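Local atomic coordinates of putative outer membrane protein (LpxR) (Salmonella typhimurium, PDB entry 3FID), a protein that deacylates lipid A, the lipid part of lipopolysaccharide, in the bacterial outer membrane. Residues 52-57 with 82-87; 179-184 with 223-228; 251-256 with 274-279. One frame throughout, in Å; residues are numbered along the deposited sequence.

Interaction 1 of 3, residues 52-57 with 82-87; sequences SFHIAQ and FLHTGL. With ZN (zinc ion), chain E.
Residues 52-57 and 82-87 run antiparallel as neighbouring strands, their axes 4.7 Å apart, with paired backbone hydrogen bonds between His-54 and Gly-86 and between Ala-56 and His-84. His-54 and His-84 project from the same face and bind one zinc ion. His-54 offers NE2, 2.1 Å from the zinc, while His-84 uses ND1, also at 2.1 Å. Their rings meet rim to rim with planes 68° apart, and ND1 of His-84 lies at the edge of the His-54 ring, close to its plane. A water at 2.3 Å from the zinc and OD1 of Asp-104, from the next strand, are the other ligands. This is a stretch of the antiparallel transmembrane β-barrel wall: the zinc-binding face is buried in the barrel interior, whereas Phe-53, Ile-55, Leu-83 and Leu-87 share the outward face. Both histidines have CG between the backbone N and carbonyl carbon (chi1 75° and 46°), which brings each imidazole back over the sheet toward the partner strand. The His-54 ring settles over Gly-86, whose backbone N is 3.4 Å above its plane. His-84 is sandwiched: the methyl of Ala-56 makes a CH-π contact on one face, CB being 3.7 Å from the ring centroid, and Phe-82 CE2 sits over the centre of the opposite face. NE2 of His-84 is hydrogen-bonded to Asp-58, a second-shell partner that helps fix the ring's rotation about chi2. On the outward face, Thr-85 OG1 donates to the carbonyl O of His-54 at 2.8 Å, giving that oxygen a second donor besides Gly-86 N. The same hydroxyl oxygen comes within 3.2 Å of Phe-53 CE1, approaching the ring obliquely.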
loop_
_atom_site.group_PDB
_atom_site.type_symbol
_atom_site.label_atom_id
_atom_site.label_comp_id
_atom_site.label_asym_id
_atom_site.label_seq_id
_atom_site.Cartn_x
_atom_site.Cartn_y
_atom_site.Cartn_z
ATOM N N SER A 52 8.964 -12.260 -7.035
ATOM C CA SER A 52 7.590 -11.815 -7.272
ATOM C C SER A 52 7.458 -10.883 -8.467
ATOM O O SER A 52 8.351 -10.090 -8.730
ATOM C CB SER A 52 7.067 -11.072 -6.048
ATOM O OG SER A 52 7.083 -11.931 -4.939
ATOM N N PHE A 53 6.316 -10.965 -9.146
ATOM C CA PHE A 53 5.978 -10.067 -10.243
ATOM C C PHE A 53 4.614 -9.472 -9.901
ATOM O O PHE A 53 3.767 -10.165 -9.348
ATOM C CB PHE A 53 5.846 -10.852 -11.553
ATOM C CG PHE A 53 5.142 -10.094 -12.663
ATOM C CD1 PHE A 53 5.796 -9.064 -13.350
ATOM C CD2 PHE A 53 3.816 -10.403 -13.013
ATOM C CE1 PHE A 53 5.141 -8.367 -14.395
ATOM C CE2 PHE A 53 3.143 -9.705 -14.039
ATOM C CZ PHE A 53 3.802 -8.710 -14.735
ATOM N N HIS A 54 4.377 -8.221 -10.293
ATOM C CA HIS A 54 3.073 -7.616 -10.074
ATOM C C HIS A 54 2.790 -6.524 -11.089
ATOM O O HIS A 54 3.704 -6.016 -11.726
ATOM C CB HIS A 54 2.985 -7.011 -8.673
ATOM C CG HIS A 54 3.739 -5.722 -8.533
ATOM N ND1 HIS A 54 5.102 -5.674 -8.349
ATOM C CD2 HIS A 54 3.316 -4.436 -8.583
ATOM C CE1 HIS A 54 5.489 -4.408 -8.281
ATOM N NE2 HIS A 54 4.419 -3.637 -8.403
ATOM N N ILE A 55 1.502 -6.230 -11.248
ATOM C CA ILE A 55 1.024 -5.038 -11.951
ATOM C C ILE A 55 0.006 -4.393 -10.993
ATOM O O ILE A 55 -0.720 -5.097 -10.275
ATOM C CB ILE A 55 0.381 -5.395 -13.320
ATOM C CG1 ILE A 55 -0.271 -4.166 -13.982
ATOM C CG2 ILE A 55 -0.668 -6.481 -13.160
ATOM C CD1 ILE A 55 0.672 -3.335 -14.935
ATOM N N ALA A 56 -0.042 -3.058 -10.975
ATOM C CA ALA A 56 -0.950 -2.381 -10.054
ATOM C C ALA A 56 -1.323 -0.981 -10.547
ATOM O O ALA A 56 -0.586 -0.383 -11.342
ATOM C CB ALA A 56 -0.310 -2.309 -8.666
ATOM N N GLN A 57 -2.465 -0.497 -10.077
ATOM C CA GLN A 57 -2.890 0.891 -10.316
ATOM C C GLN A 57 -3.419 1.468 -9.007
ATOM O O GLN A 57 -4.306 0.895 -8.366
ATOM C CB GLN A 57 -3.977 0.974 -11.394
ATOM C CG GLN A 57 -4.235 2.439 -11.879
ATOM C CD GLN A 57 -5.632 2.664 -12.419
ATOM O OE1 GLN A 57 -6.618 2.183 -11.860
ATOM N NE2 GLN A 57 -5.720 3.393 -13.524
ATOM N N PHE A 82 -1.048 6.237 -10.261
ATOM C CA PHE A 82 0.259 5.619 -10.380
ATOM C C PHE A 82 0.006 4.205 -10.926
ATOM O O PHE A 82 -0.650 3.408 -10.281
ATOM C CB PHE A 82 0.872 5.583 -8.975
ATOM C CG PHE A 82 2.193 4.847 -8.879
ATOM C CD1 PHE A 82 3.121 4.870 -9.919
ATOM C CD2 PHE A 82 2.518 4.193 -7.690
ATOM C CE1 PHE A 82 4.361 4.243 -9.782
ATOM C CE2 PHE A 82 3.746 3.539 -7.543
ATOM C CZ PHE A 82 4.666 3.568 -8.598
ATOM N N LEU A 83 0.504 3.927 -12.125
ATOM C CA LEU A 83 0.360 2.603 -12.762
ATOM C C LEU A 83 1.745 1.972 -12.808
ATOM O O LEU A 83 2.689 2.601 -13.259
ATOM C CB LEU A 83 -0.154 2.770 -14.189
ATOM C CG LEU A 83 -0.305 1.496 -15.031
ATOM C CD1 LEU A 83 -1.479 0.559 -14.577
ATOM C CD2 LEU A 83 -0.528 2.019 -16.451
ATOM N N HIS A 84 1.888 0.750 -12.304
ATOM C CA HIS A 84 3.252 0.237 -12.097
ATOM C C HIS A 84 3.349 -1.269 -12.238
ATOM O O HIS A 84 2.377 -1.977 -12.070
ATOM C CB HIS A 84 3.843 0.704 -10.756
ATOM C CG HIS A 84 2.914 0.558 -9.579
ATOM N ND1 HIS A 84 3.167 -0.292 -8.527
ATOM C CD2 HIS A 84 1.753 1.186 -9.281
ATOM C CE1 HIS A 84 2.202 -0.176 -7.627
ATOM N NE2 HIS A 84 1.320 0.699 -8.076
ATOM N N THR A 85 4.543 -1.740 -12.595
ATOM C CA THR A 85 4.773 -3.160 -12.659
ATOM C C THR A 85 6.178 -3.365 -12.156
ATOM O O THR A 85 7.009 -2.497 -12.303
ATOM C CB THR A 85 4.583 -3.737 -14.109
ATOM O OG1 THR A 85 4.823 -5.151 -14.095
ATOM C CG2 THR A 85 5.490 -3.066 -15.136
ATOM N N GLY A 86 6.469 -4.520 -11.578
ATOM C CA GLY A 86 7.851 -4.736 -11.221
ATOM C C GLY A 86 8.158 -6.151 -10.794
ATOM O O GLY A 86 7.309 -7.019 -10.856
ATOM N N LEU A 87 9.380 -6.321 -10.310
ATOM C CA LEU A 87 9.897 -7.586 -9.846
ATOM C C LEU A 87 10.534 -7.357 -8.484
ATOM O O LEU A 87 11.085 -6.274 -8.221
ATOM C CB LEU A 87 10.994 -8.056 -10.808
ATOM C CG LEU A 87 10.547 -8.574 -12.177
ATOM C CD1 LEU A 87 11.764 -8.615 -13.104
ATOM C CD2 LEU A 87 9.876 -9.954 -12.037
HETATM ZN ZN ZN E . 4.689 -1.633 -8.009
HETATM O O HOH W 1 4.949 -1.250 -5.790
#

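Interaction 2 of 3, residues 179-184 with 223-228; sequences LGYGAT and VERREV. With CXE (pentaethylene glycol monodecyl ether), chain M.
Tyr-181 and Arg-225 lie side by side on one face of two antiparallel strands in the wall of the outer-membrane β-barrel. Their backbones form a hydrogen-bonded pair, as do those of Leu-179 with Glu-227 and Ala-183 with Val-223, giving six N-H···O bonds in all. At the non-hydrogen-bonded pair Gly-182 and Glu-224 the CA atoms are 3.8 Å apart.

Arg-225 can be followed outward along Tyr-181. Its CB and CG pass over one face of the ring, toward its rim, CB 4.0 Å from Tyr-181 CE1 and CG 3.8 Å from CZ. CD, already past the rim, reaches the hydroxyl oxygen, OH, at 3.5 Å. There the chain bends at chi3 (-63°), carrying NE off to a salt bridge with Asp-253 of the adjoining strand, which steadies the far end; the guanidinium plane ends 71° from that of the ring. Tyr-181 itself folds back over the neighbouring strand (chi1 45°), and the backbone O of Arg-225 stands 3.7 Å above that same face of its ring, toward the rim.

The polyether of a bound detergent molecule runs along this outer face: its O17 lies at the tyrosine edge, O23 lies over one face of the guanidinium, and C25 is 3.5 Å from Arg-225 NH2.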
loop_
_atom_site.group_PDB
_atom_site.type_symbol
_atom_site.label_atom_id
_atom_site.label_comp_id
_atom_site.label_asym_id
_atom_site.label_seq_id
_atom_site.Cartn_x
_atom_site.Cartn_y
_atom_site.Cartn_z
ATOM N N LEU A 179 13.120 7.129 3.238
ATOM C CA LEU A 179 13.792 6.182 4.117
ATOM C C LEU A 179 12.837 5.947 5.283
ATOM O O LEU A 179 12.385 6.906 5.911
ATOM C CB LEU A 179 15.122 6.755 4.639
ATOM C CG LEU A 179 15.880 5.810 5.594
ATOM C CD1 LEU A 179 16.381 4.546 4.883
ATOM C CD2 LEU A 179 17.055 6.533 6.325
ATOM N N GLY A 180 12.493 4.691 5.533
ATOM C CA GLY A 180 11.547 4.357 6.589
ATOM C C GLY A 180 12.125 3.426 7.661
ATOM O O GLY A 180 13.036 2.652 7.405
ATOM N N TYR A 181 11.567 3.509 8.865
ATOM C CA TYR A 181 11.947 2.610 9.957
ATOM C C TYR A 181 10.717 2.371 10.796
ATOM O O TYR A 181 9.903 3.266 11.002
ATOM C CB TYR A 181 13.077 3.195 10.832
ATOM C CG TYR A 181 12.906 4.653 11.206
ATOM C CD1 TYR A 181 12.404 5.035 12.452
ATOM C CD2 TYR A 181 13.257 5.665 10.290
ATOM C CE1 TYR A 181 12.264 6.409 12.795
ATOM C CE2 TYR A 181 13.107 7.013 10.607
ATOM C CZ TYR A 181 12.617 7.377 11.856
ATOM O OH TYR A 181 12.497 8.726 12.112
ATOM N N GLY A 182 10.567 1.145 11.266
ATOM C CA GLY A 182 9.335 0.746 11.898
ATOM C C GLY A 182 9.437 -0.611 12.514
ATOM O O GLY A 182 10.522 -1.196 12.629
ATOM N N ALA A 183 8.306 -1.102 12.963
ATOM C CA ALA A 183 8.275 -2.462 13.478
ATOM C C ALA A 183 6.864 -3.015 13.355
ATOM O O ALA A 183 5.903 -2.260 13.355
ATOM C CB ALA A 183 8.771 -2.500 14.942
ATOM N N THR A 184 6.759 -4.342 13.268
ATOM C CA THR A 184 5.487 -5.026 13.246
ATOM C C THR A 184 5.573 -6.055 14.366
ATOM O O THR A 184 6.656 -6.557 14.630
ATOM C CB THR A 184 5.281 -5.740 11.864
ATOM O OG1 THR A 184 5.361 -4.774 10.797
ATOM C CG2 THR A 184 3.919 -6.459 11.774
ATOM N N VAL A 223 3.767 -0.132 12.726
ATOM C CA VAL A 223 3.870 1.288 12.358
ATOM C C VAL A 223 5.249 1.490 11.764
ATOM O O VAL A 223 6.240 0.875 12.219
ATOM C CB VAL A 223 3.620 2.260 13.546
ATOM C CG1 VAL A 223 4.552 1.970 14.774
ATOM C CG2 VAL A 223 3.721 3.716 13.096
ATOM N N GLU A 224 5.314 2.331 10.735
ATOM C CA GLU A 224 6.570 2.706 10.137
ATOM C C GLU A 224 6.617 4.217 9.989
ATOM O O GLU A 224 5.687 4.812 9.495
ATOM C CB GLU A 224 6.740 2.052 8.755
ATOM C CG GLU A 224 8.037 2.481 8.053
ATOM C CD GLU A 224 8.142 1.996 6.608
ATOM O OE1 GLU A 224 7.614 2.648 5.684
ATOM O OE2 GLU A 224 8.769 0.946 6.396
ATOM N N ARG A 225 7.696 4.840 10.436
ATOM C CA ARG A 225 7.872 6.269 10.170
ATOM C C ARG A 225 8.726 6.474 8.931
ATOM O O ARG A 225 9.867 6.001 8.875
ATOM C CB ARG A 225 8.553 6.947 11.377
ATOM C CG ARG A 225 9.003 8.396 11.065
ATOM C CD ARG A 225 9.065 9.204 12.358
ATOM N NE ARG A 225 7.741 9.308 12.948
ATOM C CZ ARG A 225 7.470 9.926 14.087
ATOM N NH1 ARG A 225 8.452 10.510 14.769
ATOM N NH2 ARG A 225 6.228 9.963 14.546
ATOM N N ARG A 226 8.245 7.230 7.954
ATOM C CA ARG A 226 9.167 7.529 6.858
ATOM C C ARG A 226 9.513 8.982 6.666
ATOM O O ARG A 226 8.703 9.874 6.942
ATOM C CB ARG A 226 8.721 6.885 5.553
ATOM C CG ARG A 226 7.322 7.197 5.177
ATOM C CD ARG A 226 6.926 6.194 4.078
ATOM N NE ARG A 226 5.763 6.635 3.335
ATOM C CZ ARG A 226 4.542 6.095 3.423
ATOM N NH1 ARG A 226 3.558 6.560 2.650
ATOM N NH2 ARG A 226 4.300 5.093 4.245
ATOM N N GLU A 227 10.759 9.203 6.261
ATOM C CA GLU A 227 11.281 10.542 6.001
ATOM C C GLU A 227 11.276 10.706 4.496
ATOM O O GLU A 227 11.986 10.002 3.792
ATOM C CB GLU A 227 12.695 10.666 6.544
ATOM C CG GLU A 227 13.190 12.079 6.609
ATOM C CD GLU A 227 12.443 12.931 7.655
ATOM O OE1 GLU A 227 12.670 14.163 7.610
ATOM O OE2 GLU A 227 11.639 12.377 8.482
ATOM N N VAL A 228 10.444 11.623 4.020
ATOM C CA VAL A 228 10.058 11.658 2.615
ATOM C C VAL A 228 10.885 12.740 1.900
ATOM O O VAL A 228 10.899 13.915 2.319
ATOM C CB VAL A 228 8.533 11.935 2.474
ATOM C CG1 VAL A 228 8.124 12.017 0.984
ATOM C CG2 VAL A 228 7.714 10.842 3.188
HETATM C C1 CXE M . 25.233 -9.842 7.687
HETATM C C2 CXE M . 24.919 -8.366 7.832
HETATM C C3 CXE M . 23.899 -8.115 8.943
HETATM C C4 CXE M . 22.903 -7.013 8.578
HETATM C C5 CXE M . 22.252 -6.396 9.815
HETATM C C6 CXE M . 20.977 -5.653 9.424
HETATM C C7 CXE M . 20.075 -5.303 10.610
HETATM C C8 CXE M . 19.065 -4.227 10.201
HETATM C C9 CXE M . 17.835 -4.141 11.108
HETATM C C10 CXE M . 17.499 -2.689 11.433
HETATM O O11 CXE M . 16.279 -2.615 12.168
HETATM C C12 CXE M . 16.275 -1.577 13.163
HETATM C C13 CXE M . 15.159 -0.546 12.919
HETATM O O14 CXE M . 14.546 -0.134 14.147
HETATM C C15 CXE M . 13.401 0.704 13.963
HETATM C C16 CXE M . 12.357 0.494 15.065
HETATM O O17 CXE M . 11.719 1.745 15.362
HETATM C C18 CXE M . 10.294 1.693 15.521
HETATM C C19 CXE M . 9.733 3.102 15.748
HETATM O O20 CXE M . 8.787 3.459 14.727
HETATM C C21 CXE M . 8.345 4.821 14.777
HETATM C C22 CXE M . 6.848 4.809 15.055
HETATM O O23 CXE M . 6.272 6.111 15.006
HETATM C C24 CXE M . 5.127 6.212 15.850
HETATM C C25 CXE M . 5.316 7.389 16.782
HETATM O O26 CXE M . 4.284 7.393 17.752
#

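Interaction 3 of 3, residues 251-256 with 274-279; sequences TVDEYR and KVTSEF. With CXE (pentaethylene glycol monodecyl ether), chain L.
This is backbone pairing within a β-hairpin of the barrel, strands 251-263 and 266-275, at the point where the second strand gives way to loop. Tyr-255 and Lys-274 form the last regular hydrogen-bonded pair, N to O in both directions. Two residues further along, Thr-276 N still donates to Asp-253 O at 2.9 Å, but the return bond ends on a side chain: Asp-253 N donates to Thr-276 OG1, 2.9 Å away and almost straight (174°). The threonine hydroxyl takes the place of a backbone carbonyl because its CB carries OG1 between the backbone N and carbonyl carbon (chi1 69°), facing the other strand. OG1 in turn donates a hydrogen bond to a water 2.7 Å away, and that water donates to both Thr-251 O and Ser-277 O, bridging the backbones where the strands separate.

On the inward face, that of Glu-254, Val-252 CG1 packs against Val-275 CG1 at 3.6 Å, with CG of Glu-278 close by. Glu-254 OE2 takes a hydrogen bond from Arg-256 NE at 2.6 Å, the oxygen lying in the guanidinium plane; this is a salt bridge along one strand. The same oxygen also accepts from Gly-200 N, while OE1 pairs with Arg-226, so the buried carboxylate is held from several directions.

The outward face carries Tyr-255 and Lys-274 side by side, CD2 of the ring 4.0 Å from CE of the lysine, whose chain bends at chi3 before NZ joins Asp-284 in a salt bridge. C13 of a detergent molecule lies over one face of the Tyr-255 ring, toward its rim; farther along, its C15 lies 3.5 Å from Tyr-255 OH.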
loop_
_atom_site.group_PDB
_atom_site.type_symbol
_atom_site.label_atom_id
_atom_site.label_comp_id
_atom_site.label_asym_id
_atom_site.label_seq_id
_atom_site.Cartn_x
_atom_site.Cartn_y
_atom_site.Cartn_z
ATOM N N THR A 251 7.830 14.083 7.319
ATOM C CA THR A 251 7.690 12.924 8.200
ATOM C C THR A 251 6.272 12.387 8.127
ATOM O O THR A 251 5.289 13.112 8.384
ATOM C CB THR A 251 8.088 13.266 9.660
ATOM O OG1 THR A 251 9.393 13.856 9.648
ATOM C CG2 THR A 251 8.139 12.030 10.476
ATOM N N VAL A 252 6.174 11.108 7.742
ATOM C CA VAL A 252 4.885 10.465 7.498
ATOM C C VAL A 252 4.898 9.080 8.190
ATOM O O VAL A 252 5.809 8.274 7.985
ATOM C CB VAL A 252 4.591 10.339 5.949
ATOM C CG1 VAL A 252 3.354 9.462 5.690
ATOM C CG2 VAL A 252 4.381 11.710 5.308
ATOM N N ASP A 253 3.890 8.824 9.010
ATOM C CA ASP A 253 3.745 7.543 9.703
ATOM C C ASP A 253 2.655 6.737 9.048
ATOM O O ASP A 253 1.623 7.291 8.643
ATOM C CB ASP A 253 3.353 7.762 11.165
ATOM C CG ASP A 253 4.440 8.438 11.965
ATOM O OD1 ASP A 253 5.602 8.416 11.527
ATOM O OD2 ASP A 253 4.112 8.993 13.036
ATOM N N GLU A 254 2.878 5.427 8.953
ATOM C CA GLU A 254 1.872 4.493 8.428
ATOM C C GLU A 254 1.582 3.373 9.434
ATOM O O GLU A 254 2.508 2.666 9.882
ATOM C CB GLU A 254 2.320 3.885 7.096
ATOM C CG GLU A 254 1.271 2.883 6.494
ATOM C CD GLU A 254 1.649 2.401 5.121
ATOM O OE1 GLU A 254 2.015 3.244 4.294
ATOM O OE2 GLU A 254 1.540 1.184 4.850
ATOM N N TYR A 255 0.309 3.221 9.782
ATOM C CA TYR A 255 -0.144 2.193 10.722
ATOM C C TYR A 255 -0.893 1.116 9.962
ATOM O O TYR A 255 -1.664 1.424 9.051
ATOM C CB TYR A 255 -1.106 2.817 11.736
ATOM C CG TYR A 255 -0.433 3.796 12.646
ATOM C CD1 TYR A 255 0.001 3.391 13.908
ATOM C CD2 TYR A 255 -0.227 5.139 12.262
ATOM C CE1 TYR A 255 0.611 4.273 14.775
ATOM C CE2 TYR A 255 0.392 6.040 13.131
ATOM C CZ TYR A 255 0.820 5.588 14.379
ATOM O OH TYR A 255 1.462 6.426 15.276
ATOM N N ARG A 256 -0.687 -0.149 10.330
ATOM C CA ARG A 256 -1.365 -1.262 9.656
ATOM C C ARG A 256 -1.745 -2.271 10.732
ATOM O O ARG A 256 -0.895 -2.666 11.535
ATOM C CB ARG A 256 -0.462 -1.975 8.623
ATOM C CG ARG A 256 0.147 -1.088 7.545
ATOM C CD ARG A 256 0.691 -1.918 6.351
ATOM N NE ARG A 256 0.443 -1.100 5.158
ATOM C CZ ARG A 256 -0.422 -1.334 4.161
ATOM N NH1 ARG A 256 -0.502 -0.435 3.203
ATOM N NH2 ARG A 256 -1.172 -2.447 4.073
ATOM N N LYS A 274 -3.728 3.392 8.266
ATOM C CA LYS A 274 -3.783 4.850 8.377
ATOM C C LYS A 274 -2.452 5.457 7.964
ATOM O O LYS A 274 -1.386 5.009 8.395
ATOM C CB LYS A 274 -4.130 5.314 9.798
ATOM C CG LYS A 274 -4.382 6.854 9.878
ATOM C CD LYS A 274 -4.609 7.340 11.288
ATOM C CE LYS A 274 -3.271 7.776 11.918
ATOM N NZ LYS A 274 -3.526 8.659 13.097
ATOM N N VAL A 275 -2.518 6.512 7.155
ATOM C CA VAL A 275 -1.322 7.247 6.809
ATOM C C VAL A 275 -1.480 8.668 7.393
ATOM O O VAL A 275 -2.533 9.298 7.190
ATOM C CB VAL A 275 -1.124 7.262 5.268
ATOM C CG1 VAL A 275 0.039 8.180 4.860
ATOM C CG2 VAL A 275 -0.875 5.787 4.724
ATOM N N THR A 276 -0.491 9.143 8.141
ATOM C CA THR A 276 -0.580 10.502 8.696
ATOM C C THR A 276 -0.429 11.576 7.609
ATOM O O THR A 276 0.095 11.311 6.533
ATOM C CB THR A 276 0.362 10.763 9.903
ATOM O OG1 THR A 276 1.729 10.772 9.479
ATOM C CG2 THR A 276 0.130 9.687 10.990
ATOM N N SER A 277 -0.938 12.769 7.880
ATOM C CA SER A 277 -0.937 13.850 6.906
ATOM C C SER A 277 0.322 13.904 6.025
ATOM O O SER A 277 1.438 14.113 6.513
ATOM C CB SER A 277 -1.108 15.206 7.611
ATOM O OG SER A 277 -1.280 16.226 6.636
ATOM N N GLU A 278 0.138 13.792 4.721
ATOM C CA GLU A 278 1.295 13.885 3.787
ATOM C C GLU A 278 1.665 15.295 3.300
ATOM O O GLU A 278 2.651 15.476 2.577
ATOM C CB GLU A 278 1.037 12.967 2.590
ATOM C CG GLU A 278 0.981 11.498 3.042
ATOM C CD GLU A 278 0.946 10.554 1.853
ATOM O OE1 GLU A 278 -0.091 10.485 1.201
ATOM O OE2 GLU A 278 1.972 9.897 1.578
ATOM N N PHE A 279 0.859 16.284 3.680
ATOM C CA PHE A 279 1.167 17.675 3.348
ATOM C C PHE A 279 0.574 18.631 4.360
ATOM O O PHE A 279 -0.381 18.302 5.094
ATOM C CB PHE A 279 0.737 18.051 1.919
ATOM C CG PHE A 279 -0.676 17.708 1.599
ATOM C CD1 PHE A 279 -1.017 16.412 1.169
ATOM C CD2 PHE A 279 -1.685 18.674 1.684
ATOM C CE1 PHE A 279 -2.330 16.095 0.869
ATOM C CE2 PHE A 279 -3.023 18.345 1.377
ATOM C CZ PHE A 279 -3.335 17.073 0.974
HETATM C C1 CXE L . 6.397 -1.052 18.505
HETATM C C2 CXE L . 5.559 -2.243 18.071
HETATM C C3 CXE L . 4.639 -1.853 16.924
HETATM C C4 CXE L . 3.167 -1.854 17.304
HETATM C C5 CXE L . 2.506 -0.559 16.831
HETATM C C6 CXE L . 1.193 -0.818 16.092
HETATM C C7 CXE L . 0.241 0.341 16.285
HETATM C C8 CXE L . -1.063 0.123 15.557
HETATM C C9 CXE L . -2.211 0.699 16.363
HETATM C C10 CXE L . -2.935 1.836 15.643
HETATM O O11 CXE L . -3.446 2.734 16.626
HETATM C C12 CXE L . -4.092 3.900 16.108
HETATM C C13 CXE L . -3.103 4.975 15.665
HETATM O O14 CXE L . -2.539 5.636 16.801
HETATM C C15 CXE L . -1.798 6.809 16.448
HETATM O O HOH W 2 2.655 13.150 8.746
#

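Interactions 2 and 3 are successive parts of the barrel wall, their centres about 9 Å apart and their strands 215-228 and 251-263 adjacent. Arg-226 N is 2.7 Å from Val-252 O, a probable hydrogen bond, and Arg-225 CD packs on Thr-251 CG2 at 3.5 Å. Val-223 CG2 packs on Tyr-255 CE1 at 3.6 Å, joining two residues that touch detergent, consistent with a surface that faces lipid in the membrane. Interaction 1, with its interior zinc, touches neither: its centre is about 22 Å from each of the others, with nearest atoms about 11 Å away, and it lies across the chain's centre from interaction 3.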